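Local coordinates for protein flavin reductase (Uncultured bacterium, PDB 5CHO) that probably supplies reduced flavin to its partner enzyme, as the FAD-binding flavin reductase component of a bacterial two-component tryptophan halogenase, at residues Pro58-Thr62 with Ala85-Ser89; Leu144-Ala150 with Leu167-His173. All blocks are in the same frame, centred on the assembly; numbering follows the deposited sequence.

Contact 1 of 2, residues Pro58-Thr62 with Ala85-Ser89; sequences PHAMT and AMHGS. With FAD (flavin-adenine dinucleotide), chain I.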
# COMPACT_ATOMS: atom_id res chain seq x y z
N PRO A 58 -23.98 8.99 -4.69
CA PRO A 58 -22.79 8.29 -5.16
C PRO A 58 -21.60 9.23 -5.29
O PRO A 58 -21.74 10.40 -5.65
CB PRO A 58 -23.21 7.74 -6.53
CG PRO A 58 -24.68 7.66 -6.48
CD PRO A 58 -25.16 8.72 -5.53
N HIS A 59 -20.42 8.70 -4.99
CA HIS A 59 -19.22 9.51 -4.97
C HIS A 59 -18.01 8.64 -5.29
O HIS A 59 -18.06 7.42 -5.17
CB HIS A 59 -19.05 10.17 -3.60
CG HIS A 59 -17.95 11.18 -3.54
ND1 HIS A 59 -17.72 12.09 -4.56
CD2 HIS A 59 -17.00 11.41 -2.61
CE1 HIS A 59 -16.69 12.84 -4.24
NE2 HIS A 59 -16.23 12.45 -3.06
N ALA A 60 -16.92 9.28 -5.71
CA ALA A 60 -15.69 8.56 -6.03
C ALA A 60 -14.48 9.43 -5.73
O ALA A 60 -14.57 10.66 -5.74
CB ALA A 60 -15.69 8.14 -7.49
N MET A 61 -13.36 8.78 -5.44
CA MET A 61 -12.10 9.45 -5.18
C MET A 61 -10.95 8.53 -5.56
O MET A 61 -11.07 7.31 -5.53
CB MET A 61 -11.99 9.88 -3.72
CG MET A 61 -11.99 8.73 -2.73
SD MET A 61 -10.37 8.30 -2.05
CE MET A 61 -10.09 9.64 -0.90
N THR A 62 -9.82 9.14 -5.92
CA THR A 62 -8.65 8.40 -6.32
C THR A 62 -7.79 8.08 -5.10
O THR A 62 -7.51 8.95 -4.28
CB THR A 62 -7.83 9.18 -7.37
OG1 THR A 62 -8.57 9.29 -8.58
CG2 THR A 62 -6.51 8.47 -7.64
N ALA A 85 -14.18 14.40 1.52
CA ALA A 85 -15.60 14.08 1.51
C ALA A 85 -15.85 12.58 1.60
O ALA A 85 -16.84 12.14 2.19
CB ALA A 85 -16.25 14.66 0.26
N MET A 86 -14.97 11.78 1.00
CA MET A 86 -15.16 10.34 1.00
C MET A 86 -15.07 9.77 2.41
O MET A 86 -15.66 8.74 2.71
CB MET A 86 -14.13 9.65 0.09
CG MET A 86 -14.37 8.15 -0.05
SD MET A 86 -15.99 7.76 -0.74
CE MET A 86 -15.69 7.99 -2.49
N HIS A 87 -14.32 10.46 3.28
CA HIS A 87 -14.22 10.07 4.68
C HIS A 87 -15.62 9.98 5.29
O HIS A 87 -15.95 9.01 5.98
CB HIS A 87 -13.35 11.07 5.44
CG HIS A 87 -12.98 10.64 6.83
ND1 HIS A 87 -13.88 10.61 7.87
CD2 HIS A 87 -11.80 10.22 7.34
CE1 HIS A 87 -13.27 10.20 8.97
NE2 HIS A 87 -12.01 9.96 8.67
N GLY A 88 -16.44 10.99 5.02
CA GLY A 88 -17.81 10.99 5.48
C GLY A 88 -18.70 10.00 4.75
O GLY A 88 -19.51 9.31 5.38
N SER A 89 -18.56 9.92 3.43
CA SER A 89 -19.36 9.00 2.62
C SER A 89 -19.14 7.54 3.03
O SER A 89 -20.08 6.74 3.06
CB SER A 89 -19.04 9.16 1.13
OG SER A 89 -19.05 10.52 0.73
PA FAD I . -12.34 16.30 -1.15
O1A FAD I . -13.68 16.82 -0.71
O2A FAD I . -12.13 16.55 -2.59
O5B FAD I . -11.17 17.04 -0.33
C5B FAD I . -9.81 16.75 -0.68
C4B FAD I . -8.84 17.80 -0.01
O4B FAD I . -8.99 18.94 -0.59
C3B FAD I . -9.21 18.00 1.45
O3B FAD I . -8.07 18.11 2.24
C2B FAD I . -10.01 19.29 1.49
O2B FAD I . -9.67 20.09 2.75
C1B FAD I . -9.64 19.97 0.46
N9A FAD I . -10.77 20.59 -0.13
C8A FAD I . -11.47 20.16 -1.21
N7A FAD I . -12.47 21.06 -1.43
C5A FAD I . -12.38 22.03 -0.50
C6A FAD I . -13.13 23.17 -0.25
N6A FAD I . -14.29 23.77 -0.90
N1A FAD I . -12.81 23.99 0.77
C2A FAD I . -11.74 23.70 1.58
N3A FAD I . -11.00 22.57 1.36
C4A FAD I . -11.32 21.74 0.31
N1 FAD I . -6.37 10.90 -0.94
C2 FAD I . -6.60 10.13 0.28
O2 FAD I . -7.27 10.61 1.20
N3 FAD I . -6.04 8.79 0.42
C4 FAD I . -5.26 8.24 -0.65
O4 FAD I . -4.81 7.19 -0.54
C4X FAD I . -5.03 9.04 -1.89
N5 FAD I . -4.25 8.52 -2.97
C5X FAD I . -4.03 9.31 -4.21
C6 FAD I . -3.26 8.78 -5.28
C7 FAD I . -3.05 9.54 -6.44
C7M FAD I . -2.17 8.67 -7.39
C8 FAD I . -3.62 10.81 -6.53
C8M FAD I . -3.31 11.55 -7.88
C9 FAD I . -4.38 11.33 -5.47
C9A FAD I . -4.58 10.58 -4.30
N10 FAD I . -5.38 11.13 -3.21
C10 FAD I . -5.59 10.35 -2.01
C1' FAD I . -5.98 12.50 -3.30
C2' FAD I . -7.51 12.40 -3.48
O2' FAD I . -7.79 11.62 -4.61
C3' FAD I . -8.05 13.80 -3.66
O3' FAD I . -7.83 14.53 -2.49
C4' FAD I . -9.55 13.76 -3.96
O4' FAD I . -9.95 15.00 -4.39
C5' FAD I . -10.34 13.39 -2.69
O5' FAD I . -11.73 13.37 -2.97
P FAD I . -12.79 13.61 -1.77
O1P FAD I . -14.11 14.05 -2.36
O2P FAD I . -12.96 12.32 -0.96
O3P FAD I . -12.22 14.74 -0.85

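Contact 2 of 2, residues Leu144-Ala150 with Leu167-His173; sequences LAWFECA and LLTAERH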
# COMPACT_ATOMS: atom_id res chain seq x y z
N LEU A 144 -8.28 -3.24 -14.03
CA LEU A 144 -7.58 -4.51 -13.85
C LEU A 144 -8.33 -5.43 -12.89
O LEU A 144 -8.23 -6.65 -13.01
CB LEU A 144 -6.16 -4.26 -13.35
CG LEU A 144 -5.28 -3.42 -14.29
CD1 LEU A 144 -3.87 -3.30 -13.73
CD2 LEU A 144 -5.28 -3.97 -15.71
N ALA A 145 -9.06 -4.84 -11.95
CA ALA A 145 -9.80 -5.63 -10.96
C ALA A 145 -10.89 -4.81 -10.26
O ALA A 145 -10.81 -3.59 -10.19
CB ALA A 145 -8.83 -6.19 -9.92
N TRP A 146 -11.90 -5.51 -9.75
CA TRP A 146 -12.97 -4.91 -8.95
C TRP A 146 -13.06 -5.53 -7.57
O TRP A 146 -12.85 -6.73 -7.40
CB TRP A 146 -14.33 -5.05 -9.65
CG TRP A 146 -14.54 -4.20 -10.87
CD1 TRP A 146 -13.82 -3.10 -11.25
CD2 TRP A 146 -15.56 -4.38 -11.86
NE1 TRP A 146 -14.33 -2.59 -12.42
CE2 TRP A 146 -15.40 -3.36 -12.82
CE3 TRP A 146 -16.59 -5.30 -12.03
CZ2 TRP A 146 -16.23 -3.24 -13.93
CZ3 TRP A 146 -17.42 -5.19 -13.13
CH2 TRP A 146 -17.23 -4.16 -14.06
N PHE A 147 -13.38 -4.70 -6.57
CA PHE A 147 -13.70 -5.18 -5.23
C PHE A 147 -14.94 -4.47 -4.72
O PHE A 147 -15.12 -3.28 -4.99
CB PHE A 147 -12.57 -4.94 -4.23
CG PHE A 147 -11.25 -5.54 -4.62
CD1 PHE A 147 -10.89 -6.82 -4.20
CD2 PHE A 147 -10.36 -4.82 -5.40
CE1 PHE A 147 -9.66 -7.36 -4.55
CE2 PHE A 147 -9.14 -5.36 -5.76
CZ PHE A 147 -8.79 -6.63 -5.34
N GLU A 148 -15.80 -5.19 -4.01
CA GLU A 148 -16.83 -4.56 -3.19
C GLU A 148 -16.56 -4.91 -1.74
O GLU A 148 -16.19 -6.04 -1.43
CB GLU A 148 -18.24 -5.01 -3.58
CG GLU A 148 -18.67 -4.62 -4.98
CD GLU A 148 -20.09 -5.05 -5.28
OE1 GLU A 148 -21.02 -4.26 -5.00
OE2 GLU A 148 -20.29 -6.18 -5.78
N CYS A 149 -16.76 -3.94 -0.86
CA CYS A 149 -16.40 -4.10 0.54
C CYS A 149 -17.46 -3.55 1.46
O CYS A 149 -18.16 -2.59 1.13
CB CYS A 149 -15.07 -3.40 0.82
SG CYS A 149 -13.75 -3.79 -0.35
N ALA A 150 -17.57 -4.16 2.63
CA ALA A 150 -18.35 -3.61 3.73
C ALA A 150 -17.39 -3.06 4.76
O ALA A 150 -16.39 -3.70 5.07
CB ALA A 150 -19.24 -4.66 4.34
N LEU A 167 -14.28 -7.99 2.27
CA LEU A 167 -14.70 -8.19 0.89
C LEU A 167 -16.04 -8.91 0.81
O LEU A 167 -16.27 -9.89 1.51
CB LEU A 167 -13.63 -8.99 0.14
CG LEU A 167 -12.27 -8.28 0.01
CD1 LEU A 167 -11.27 -9.09 -0.81
CD2 LEU A 167 -12.45 -6.90 -0.59
N LEU A 168 -16.92 -8.40 -0.06
CA LEU A 168 -18.18 -9.08 -0.37
C LEU A 168 -18.03 -9.72 -1.73
O LEU A 168 -18.57 -10.80 -1.98
CB LEU A 168 -19.36 -8.11 -0.37
CG LEU A 168 -19.41 -7.05 0.73
CD1 LEU A 168 -20.59 -6.11 0.47
CD2 LEU A 168 -19.52 -7.72 2.08
N THR A 169 -17.29 -9.05 -2.61
CA THR A 169 -16.95 -9.59 -3.91
C THR A 169 -15.56 -9.13 -4.32
O THR A 169 -15.05 -8.13 -3.84
CB THR A 169 -17.94 -9.17 -5.02
OG1 THR A 169 -17.92 -7.74 -5.17
CG2 THR A 169 -19.35 -9.62 -4.69
N ALA A 170 -14.98 -9.89 -5.23
CA ALA A 170 -13.68 -9.58 -5.79
C ALA A 170 -13.60 -10.30 -7.12
O ALA A 170 -14.10 -11.42 -7.26
CB ALA A 170 -12.56 -10.00 -4.86
N GLU A 171 -12.97 -9.65 -8.09
CA GLU A 171 -12.99 -10.15 -9.45
C GLU A 171 -11.83 -9.55 -10.21
O GLU A 171 -11.62 -8.34 -10.19
CB GLU A 171 -14.30 -9.78 -10.14
CG GLU A 171 -14.43 -10.32 -11.56
CD GLU A 171 -15.69 -9.84 -12.24
OE1 GLU A 171 -16.50 -9.15 -11.59
OE2 GLU A 171 -15.88 -10.15 -13.44
N ARG A 172 -11.06 -10.41 -10.87
CA ARG A 172 -9.95 -9.95 -11.68
C ARG A 172 -10.31 -9.99 -13.16
O ARG A 172 -10.91 -10.96 -13.63
CB ARG A 172 -8.71 -10.79 -11.45
CG ARG A 172 -7.51 -10.18 -12.11
CD ARG A 172 -6.26 -10.91 -11.78
NE ARG A 172 -5.09 -10.15 -12.21
CZ ARG A 172 -3.85 -10.62 -12.17
NH1 ARG A 172 -3.61 -11.86 -11.76
NH2 ARG A 172 -2.85 -9.85 -12.58
N HIS A 173 -9.93 -8.94 -13.88
CA HIS A 173 -10.21 -8.85 -15.30
C HIS A 173 -8.95 -9.10 -16.12
O HIS A 173 -7.91 -9.48 -15.58
CB HIS A 173 -10.78 -7.48 -15.65
CG HIS A 173 -11.94 -7.09 -14.79
ND1 HIS A 173 -13.08 -7.85 -14.70
CD2 HIS A 173 -12.13 -6.01 -13.99
CE1 HIS A 173 -13.93 -7.26 -13.88
NE2 HIS A 173 -13.38 -6.15 -13.43
O HOH W 1 -5.99 -7.76 -14.02

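Contact 1 of 2, residues Pro58-Thr62 with Ala85-Ser89
Met86 holds its CG trans to the backbone N (chi1 -174°) and bends at the next two torsions, which carries its CE methyl to the imidazole of His59; that ring leaves the strand with its own CG trans to N (chi1 -171°), a setting that swings NE2 past the methyl to the cofactor phosphate. The two residues form part of the FAD pocket in the split-barrel fold of the flavin reductase family, where strand 59-63 and the first turn of helix 85-93 both meet the pyrophosphate. No hydrogen bond joins strand and helix directly. Instead Met86 CE sits 3.7 Å from His59 CD2, and Met61 CG meets Met86 CG at 3.6 Å. Long, unbranched methionines suit this slot because they can curl to fit: Met61 continues along the pocket until its CE lies 3.7 Å from FAD C2, on the pyrimidine part of the flavin. The polar work falls to the cofactor. His59 NE2 donates to FAD O1P at 2.7 Å, N-H...O angle 154°, and the oxygen lies in the plane of the ring, off its edge. From the helix, Met86 N donates a hydrogen bond to FAD O2P at 2.9 Å and Ala85 N to FAD O3P at 3.1 Å; the dipole of this first turn would probably favour the negative charge of the diphosphate. Ala85 is small enough to let the phosphate close in. Putting an alanine in place of His59 would probably leave FAD O1P without its NE2 donor and open a gap beside the Met86 methyl. Arg117 and Arg119, which touch the His59 side chain, are also hydrogen-bonded to the FAD. Farther along the strand, at Thr62, the ribityl hydroxyl FAD O2' donates to the backbone Thr62 O at 2.7 Å.

Contact 2 of 2, residues Leu144-Ala150 with Leu167-His173
His173 points the edge of its imidazole at the face of Trp146, a close T-shaped pair with planes at 82° and His173 NE2 3.2 Å from Trp146 CD2. The indole is broad enough to receive this edge, and its NE1 is hydrogen-bonded to Ala140 O. The solvent side, by contrast, is at exposed Glu171, whose OE1 comes no nearer than 3.9 Å to Trp146 CE3. Farther along, Thr169 OG1 donates to Glu148 OE2 at 2.9 Å; OG1 reaches it from between its own backbone N and carbonyl carbon (chi1 62°), and Glu148 OE1 is hydrogen-bonded to Thr135 OG1. All this belongs to an antiparallel beta hairpin, strands 145-157 and 160-172, interrupted by a classic beta bulge in which Leu168 and Thr169 both face Glu148. Leu168 N gives Glu148 O a straight bond of 2.8 Å, whereas that from Thr169 N is weak. On the face of Ala145, Phe147 and Cys149 the packing is largely apolar. Phe147 CD1 packs on Ala170 CB at 3.7 Å, and Leu167 CD2 presses on Cys149 SG at 3.4 Å. Small Ala145 and Ala170 suit this side, where Ser43 and Leu31 of the second subunit pack on them, and Arg172 NH2 is hydrogen-bonded to Ser183 OG of that subunit.

How the contacts relate
Contact 1 and contact 2 follow one another along the chain, the first closing before the second opens, and their centres lie about 18 Å apart, with nearest atoms about 10 Å apart. Both reach the large antiparallel sheet of the flavin reductase-like domain. Strand 59-63 pairs with strand 46-53, which pairs with strand 95-100 and so leads to strand 145-157 and its hairpin partner 160-172. Strand 74-81 gives a second route, pairing with 160-172 and running toward helix 85-93. One continuous sheet therefore connects the FAD phosphate site of contact 1 to the hairpin of contact 2, which meets the second subunit.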